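Local coordinates for protein Abbfa_003403 (PDB 4ZXH) that probably assembles and releases a peptide product as a nonribosomal peptide synthetase with condensation, adenylation, peptidyl carrier and thioesterase domains, the carrier bearing a phosphopantetheine arm, at residues L438-S443 / L456-D461; M723-E728 / T746-K751; K888-I893 / A922-N927. One frame throughout, in Å; residues are numbered along the deposited sequence.

Interaction 1 (L438-S443 / L456-D461); sequences LQAVLS and LDIAPD
Val441 and Ile458 make the tight part of this contact. The CD1 methyl of Ile458, at the end of its longer branch, lies 3.6 Å from CG2 of Val441, while CG1 of Ile458 follows at 4.1 Å from the same methyl. The valine and isoleucine side chains meet at a slant, so the Val441 methyl meets the outer part of the isoleucine chain and not its tip alone. Both residues are buried. With Val441 CG1 anti to the backbone N (chi1 172°), CG2 is left beside that nitrogen, on the flank of the helix that faces Ile458. The shorter branch of Ile458 also takes part, its CG2 standing 4.2 Å from Ala440 CB.

Helix 428-447 lies in the condensation domain, and the chain leaving it returns as an irregular segment that passes across the helix, roughly at right angles to residues 438-443, before continuing toward helix 483-494 of the adenylation part. Helix 255-271 closes the buried side: its Val265 touches both Val441 and Leu456, and Lys269 lies against Ile458.

Toward the outer edge the packing thins. Ala440 is only partly buried, and its CB has the carbonyl oxygen of Ile458 at 4.0 Å, a van der Waals approach without a hydrogen bond. No hydrogen bond joins the two segments at all, so dispersion and burial of apolar surface hold them together. Just before Ile458, Asp457 is exposed, and its OD1 accepts a weak hydrogen bond from Ala459 N at 3.5 Å; its OD2 has a long, weak ion pair with Arg802 of the adenylation sequence. After Ile458 the chain draws away from the helix, and Ala459 and Pro460 instead rest on Pro805 and Pro806, which belong to that same sequence.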
# COMPACT_ATOMS: atom_id res chain seq x y z
N LEU A 438 -27.41 1.31 -5.60
CA LEU A 438 -27.69 2.59 -6.24
C LEU A 438 -29.15 2.66 -6.68
O LEU A 438 -29.84 3.65 -6.42
CB LEU A 438 -26.76 2.80 -7.44
CG LEU A 438 -26.90 4.13 -8.20
CD1 LEU A 438 -26.94 5.31 -7.24
CD2 LEU A 438 -25.75 4.30 -9.17
N GLN A 439 -29.60 1.61 -7.37
CA GLN A 439 -31.00 1.46 -7.77
C GLN A 439 -31.90 1.76 -6.56
O GLN A 439 -32.90 2.46 -6.66
CB GLN A 439 -31.26 0.04 -8.30
CG GLN A 439 -30.56 -0.36 -9.62
CD GLN A 439 -31.23 0.21 -10.85
OE1 GLN A 439 -30.93 1.32 -11.28
NE2 GLN A 439 -32.14 -0.55 -11.44
N ALA A 440 -31.50 1.23 -5.40
CA ALA A 440 -32.29 1.34 -4.18
C ALA A 440 -32.32 2.75 -3.61
O ALA A 440 -33.39 3.26 -3.26
CB ALA A 440 -31.77 0.38 -3.14
N VAL A 441 -31.14 3.37 -3.50
CA VAL A 441 -31.05 4.76 -3.05
C VAL A 441 -31.90 5.67 -3.91
O VAL A 441 -32.66 6.49 -3.40
CB VAL A 441 -29.59 5.28 -3.08
CG1 VAL A 441 -29.55 6.78 -2.80
CG2 VAL A 441 -28.75 4.56 -2.06
N LEU A 442 -31.80 5.51 -5.22
CA LEU A 442 -32.59 6.30 -6.16
C LEU A 442 -34.09 6.07 -5.95
O LEU A 442 -34.86 7.02 -5.95
CB LEU A 442 -32.18 5.99 -7.60
CG LEU A 442 -30.78 6.54 -7.94
CD1 LEU A 442 -30.34 6.20 -9.34
CD2 LEU A 442 -30.71 8.05 -7.70
N SER A 443 -34.49 4.81 -5.77
CA SER A 443 -35.91 4.51 -5.53
C SER A 443 -36.38 5.15 -4.23
O SER A 443 -37.40 5.84 -4.22
CB SER A 443 -36.16 3.00 -5.46
OG SER A 443 -36.19 2.42 -6.76
N LEU A 456 -32.61 5.97 6.62
CA LEU A 456 -32.71 5.36 5.31
C LEU A 456 -32.07 3.97 5.29
O LEU A 456 -30.88 3.82 5.60
CB LEU A 456 -32.05 6.26 4.27
CG LEU A 456 -31.93 5.76 2.84
CD1 LEU A 456 -33.27 5.67 2.17
CD2 LEU A 456 -31.02 6.68 2.07
N ASP A 457 -32.85 2.97 4.92
CA ASP A 457 -32.34 1.61 4.88
C ASP A 457 -32.26 1.15 3.43
O ASP A 457 -33.26 1.09 2.72
CB ASP A 457 -33.22 0.67 5.72
CG ASP A 457 -32.43 -0.47 6.34
OD1 ASP A 457 -31.33 -0.79 5.82
OD2 ASP A 457 -32.91 -1.06 7.35
N ILE A 458 -31.04 0.84 3.00
CA ILE A 458 -30.70 0.54 1.62
C ILE A 458 -30.73 -0.97 1.40
O ILE A 458 -30.73 -1.47 0.27
CB ILE A 458 -29.28 1.10 1.28
CG1 ILE A 458 -29.26 2.60 1.52
CG2 ILE A 458 -28.88 0.83 -0.14
CD1 ILE A 458 -30.40 3.31 0.83
N ALA A 459 -30.76 -1.69 2.52
CA ALA A 459 -30.67 -3.14 2.51
C ALA A 459 -31.83 -3.74 1.74
O ALA A 459 -32.91 -3.16 1.69
CB ALA A 459 -30.65 -3.66 3.94
N PRO A 460 -31.59 -4.89 1.09
CA PRO A 460 -32.70 -5.64 0.48
C PRO A 460 -33.67 -6.06 1.57
O PRO A 460 -33.22 -6.27 2.69
CB PRO A 460 -32.01 -6.85 -0.15
CG PRO A 460 -30.53 -6.50 -0.21
CD PRO A 460 -30.29 -5.58 0.94
N ASP A 461 -34.95 -6.18 1.28
CA ASP A 461 -35.87 -6.67 2.31
C ASP A 461 -35.69 -8.18 2.39
O ASP A 461 -36.10 -8.92 1.49
CB ASP A 461 -37.32 -6.29 2.01
CG ASP A 461 -38.24 -6.50 3.21
OD1 ASP A 461 -37.96 -7.38 4.05
OD2 ASP A 461 -39.26 -5.77 3.31

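Interaction 2 (M723-E728 / T746-K751); sequences MLLDSE and TILAEK
Leu725 meets Leu748 and Lys751 through a single methyl, and all of the chemistry between the two segments is apolar. CD1 of Leu725 lies 3.7 Å from CD1 of Leu748 and 3.5 Å from CB of Lys751, so it sits against two residues one turn apart on helix 746-753. The aliphatic chain of Lys751 adds a third approach, with CD at 3.9 Å from the same Leu725 CD1. The CB of Leu748 points along the contact, neither toward nor away from residues 723-728, and its CG, anti to the backbone N (chi1 175°), brings CD1 to Leu725. Leu748 is buried, Leu725 partly so, and Lys751 closes the exposed margin: its methylenes lie along the contact and the chain bends only at its last torsion (chi4 -73°), before the ammonium.

These helices are successive connections in the adenylation domain. Helix 718-725 joins the neighbouring parallel strands 713-716 and 735-740, and helix 746-753 joins 735-740 to 756-763, so the contact ties adjoining beta-alpha-beta units of one large sheet. Behind the first helix, Leu724 packs on Leu702, Val703 and Leu706 of helix 699-709.

Hydrogen bonds act within the segments. As helix 718-725 ends, a type I turn runs from Leu725 to Glu728, and Ser727 N bonds to Leu724 O at 3.0 Å. The hydroxyl of Ser727 donates to Met723 O at 2.9 Å, tilted 26° from the carbonyl plane, fastening the turn onto the last helical residues. In helix 746-753, Lys751 N bonds to Ile747 O at 3.3 Å.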
# COMPACT_ATOMS: atom_id res chain seq x y z
N MET A 723 4.18 -22.99 16.12
CA MET A 723 5.25 -23.64 16.88
C MET A 723 5.67 -24.97 16.24
O MET A 723 6.87 -25.26 16.09
CB MET A 723 4.82 -23.87 18.33
CG MET A 723 5.91 -24.49 19.21
SD MET A 723 5.38 -24.89 20.89
CE MET A 723 4.40 -26.35 20.61
N LEU A 724 4.67 -25.74 15.83
CA LEU A 724 4.86 -27.02 15.16
C LEU A 724 5.58 -26.89 13.82
O LEU A 724 6.56 -27.60 13.56
CB LEU A 724 3.50 -27.67 14.97
CG LEU A 724 3.35 -29.19 15.05
CD1 LEU A 724 4.02 -29.75 16.29
CD2 LEU A 724 1.88 -29.48 15.08
N LEU A 725 5.12 -25.98 12.96
CA LEU A 725 5.74 -25.83 11.65
C LEU A 725 7.16 -25.29 11.75
O LEU A 725 8.01 -25.60 10.92
CB LEU A 725 4.90 -24.91 10.76
CG LEU A 725 3.46 -25.39 10.55
CD1 LEU A 725 2.66 -24.40 9.73
CD2 LEU A 725 3.42 -26.78 9.93
N ASP A 726 7.41 -24.48 12.78
CA ASP A 726 8.73 -23.90 12.96
C ASP A 726 9.67 -24.89 13.65
O ASP A 726 10.82 -24.56 13.93
CB ASP A 726 8.64 -22.60 13.77
N SER A 727 9.18 -26.11 13.89
CA SER A 727 10.00 -27.15 14.53
C SER A 727 10.24 -28.34 13.60
O SER A 727 10.41 -29.47 14.07
CB SER A 727 9.34 -27.65 15.82
OG SER A 727 9.33 -26.65 16.83
N GLU A 728 10.27 -28.06 12.29
CA GLU A 728 10.52 -29.08 11.26
C GLU A 728 9.60 -30.30 11.43
O GLU A 728 10.07 -31.44 11.51
CB GLU A 728 11.99 -29.49 11.27
N THR A 746 -3.51 -16.20 5.64
CA THR A 746 -3.29 -17.01 4.45
C THR A 746 -1.97 -17.78 4.49
O THR A 746 -1.90 -18.93 4.06
CB THR A 746 -3.35 -16.15 3.18
OG1 THR A 746 -2.53 -15.00 3.38
CG2 THR A 746 -4.77 -15.66 2.94
N ILE A 747 -0.92 -17.15 5.03
CA ILE A 747 0.39 -17.81 5.10
C ILE A 747 0.34 -19.09 5.94
O ILE A 747 0.86 -20.12 5.52
CB ILE A 747 1.48 -16.89 5.69
CG1 ILE A 747 1.47 -15.50 5.03
CG2 ILE A 747 2.86 -17.56 5.58
CD1 ILE A 747 1.91 -15.49 3.59
N LEU A 748 -0.26 -19.02 7.12
CA LEU A 748 -0.36 -20.22 7.97
C LEU A 748 -1.23 -21.26 7.29
O LEU A 748 -1.00 -22.46 7.42
CB LEU A 748 -0.93 -19.88 9.34
CG LEU A 748 -1.18 -21.08 10.26
CD1 LEU A 748 0.09 -21.89 10.48
CD2 LEU A 748 -1.76 -20.64 11.60
N ALA A 749 -2.22 -20.79 6.56
CA ALA A 749 -3.15 -21.67 5.88
C ALA A 749 -2.43 -22.51 4.83
O ALA A 749 -2.61 -23.72 4.79
CB ALA A 749 -4.27 -20.87 5.24
N GLU A 750 -1.61 -21.88 3.99
CA GLU A 750 -0.95 -22.66 2.95
C GLU A 750 0.01 -23.67 3.55
O GLU A 750 0.07 -24.80 3.09
CB GLU A 750 -0.21 -21.79 1.94
CG GLU A 750 -0.96 -21.69 0.61
CD GLU A 750 -0.88 -22.96 -0.25
OE1 GLU A 750 0.23 -23.51 -0.41
OE2 GLU A 750 -1.94 -23.43 -0.74
N LYS A 751 0.75 -23.25 4.57
CA LYS A 751 1.67 -24.15 5.26
C LYS A 751 0.93 -25.35 5.82
O LYS A 751 1.37 -26.48 5.69
CB LYS A 751 2.41 -23.42 6.38
CG LYS A 751 3.50 -22.43 5.95
CD LYS A 751 4.00 -21.69 7.19
CE LYS A 751 5.14 -20.73 6.89
NZ LYS A 751 6.38 -21.49 6.62

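Interaction 3 (K888-I893 / A922-N927); sequences KQIDGI and AGLKKN
The small alpha/beta C-terminal subdomain of the adenylation enzyme, the mobile part of the ANL family, contains this contact: Ile890 and Ile893, on the connection between helix 880-888 and strand 893-903, pack against Leu924 and Asn927 of helix 921-931. Strands 893-903 and 907-916 lie between the two helices in sequence.

Ile893 and Leu924 reach toward each other tip to tip. The CD1 methyl of Ile893 stands 3.7 Å from CD2 of Leu924 and 4.1 Å from its CD1, so it meets the fork of the leucine, with both branches taking part. CG of Leu924 lies beside the backbone N (chi1 -67°), which carries the fork toward the connection although its CB points neither toward nor away from residues 888-893. Both residues are buried, and each also touches Val914 of strand 907-916; Leu924 also touches Phe941 of strand 940-943.

Ile890 is partly exposed and forms the outer half. It points at the helix, with its CD1 facing the amide end of Asn927, which comes from the opposite direction. The methyl lies 4.1 Å from Asn927 CB; its closer approach to the amide group is doubtful at this resolution and carries no hydrogen bond. Between the two isoleucines the chain turns at Gly892, whose phi of 117° would press a side chain against the carbonyl oxygen of Asp891.

No hydrogen bond links the segments. Away from the connection, Lys926 of the same helix forms a salt bridge to Glu1042 in the carrier region. Between the inner and outer halves of the contact there is a looser touch, Ile890 CG1 lying 4.3 Å from Leu924 CD2.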
# COMPACT_ATOMS: atom_id res chain seq x y z
N LYS A 888 5.43 -11.26 6.65
CA LYS A 888 5.75 -12.67 6.83
C LYS A 888 6.40 -13.30 5.59
O LYS A 888 6.99 -14.38 5.67
CB LYS A 888 4.49 -13.46 7.19
CG LYS A 888 3.92 -13.14 8.56
CD LYS A 888 2.67 -14.02 8.81
CE LYS A 888 2.21 -14.00 10.26
NZ LYS A 888 1.12 -13.03 10.56
N GLN A 889 6.29 -12.64 4.45
CA GLN A 889 6.79 -13.21 3.20
C GLN A 889 8.26 -12.88 2.97
O GLN A 889 8.90 -13.42 2.06
CB GLN A 889 5.94 -12.74 2.02
CG GLN A 889 4.68 -13.57 1.80
CD GLN A 889 3.75 -13.01 0.74
OE1 GLN A 889 3.87 -11.84 0.34
NE2 GLN A 889 2.82 -13.84 0.28
N ILE A 890 8.80 -11.98 3.79
CA ILE A 890 10.25 -11.80 3.88
C ILE A 890 10.93 -13.08 4.40
O ILE A 890 10.46 -13.73 5.37
CB ILE A 890 10.65 -10.65 4.81
CG1 ILE A 890 9.71 -9.44 4.66
CG2 ILE A 890 12.10 -10.26 4.57
CD1 ILE A 890 9.72 -8.89 3.35
N ASP A 891 12.03 -13.44 3.75
CA ASP A 891 12.91 -14.48 4.27
C ASP A 891 13.56 -13.91 5.53
O ASP A 891 14.12 -12.81 5.50
CB ASP A 891 13.96 -14.91 3.24
N GLY A 892 13.46 -14.65 6.63
CA GLY A 892 13.99 -14.18 7.90
C GLY A 892 12.88 -14.01 8.90
O GLY A 892 12.94 -14.52 10.02
N ILE A 893 11.84 -13.28 8.49
CA ILE A 893 10.68 -13.04 9.32
C ILE A 893 9.87 -14.32 9.56
O ILE A 893 9.59 -15.07 8.62
CB ILE A 893 9.76 -12.00 8.68
CG1 ILE A 893 10.57 -10.77 8.28
CG2 ILE A 893 8.67 -11.61 9.65
CD1 ILE A 893 10.74 -9.77 9.39
N ALA A 922 15.98 -1.49 8.48
CA ALA A 922 15.89 -0.60 7.32
C ALA A 922 15.53 -1.42 6.09
O ALA A 922 14.80 -0.96 5.20
CB ALA A 922 17.18 0.17 7.10
N GLY A 923 16.05 -2.64 6.06
CA GLY A 923 15.73 -3.59 5.01
C GLY A 923 14.25 -3.88 4.93
O GLY A 923 13.73 -4.08 3.83
N LEU A 924 13.57 -3.89 6.08
CA LEU A 924 12.12 -4.12 6.11
C LEU A 924 11.36 -2.95 5.47
O LEU A 924 10.55 -3.15 4.56
CB LEU A 924 11.63 -4.32 7.55
CG LEU A 924 12.10 -5.60 8.22
CD1 LEU A 924 11.49 -5.73 9.59
CD2 LEU A 924 11.77 -6.81 7.38
N LYS A 925 11.63 -1.75 5.97
CA LYS A 925 11.05 -0.53 5.43
C LYS A 925 11.14 -0.51 3.90
O LYS A 925 10.12 -0.30 3.23
CB LYS A 925 11.77 0.68 6.03
CG LYS A 925 11.18 2.04 5.70
CD LYS A 925 10.04 2.40 6.63
CE LYS A 925 9.58 3.83 6.38
NZ LYS A 925 10.57 4.83 6.86
N LYS A 926 12.34 -0.73 3.36
CA LYS A 926 12.55 -0.73 1.90
C LYS A 926 11.64 -1.73 1.22
O LYS A 926 11.00 -1.41 0.20
CB LYS A 926 13.99 -1.07 1.55
CG LYS A 926 15.04 -0.13 2.11
CD LYS A 926 14.98 1.25 1.52
CE LYS A 926 16.25 2.00 1.83
NZ LYS A 926 17.43 1.30 1.23
N ASN A 927 11.57 -2.93 1.78
CA ASN A 927 10.77 -4.00 1.18
C ASN A 927 9.28 -3.68 1.15
O ASN A 927 8.63 -3.80 0.11
CB ASN A 927 11.01 -5.31 1.93
CG ASN A 927 10.43 -6.52 1.21
OD1 ASN A 927 9.23 -6.78 1.28
ND2 ASN A 927 11.29 -7.26 0.53

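How the interactions relate
None of the three has a hydrogen bond between its segments; interactions 1 and 2 rest on aliphatic packing, while interaction 3 also sets a methyl against an asparagine side chain. Interaction 1 is mostly buried, in the condensation domain, with its centre about 44 Å from that of interaction 2 and 45 Å from that of interaction 3, and shares no element with either. Interactions 2 and 3 are partly buried, one in the large adenylation sheet region and the other in the C-terminal subdomain, with centres about 18 Å apart. They meet directly: Ile747 CD1 packs 3.8 Å from Gln889 NE2. At the outer margin stand an alanine, a lysine chain and an asparagine, respectively.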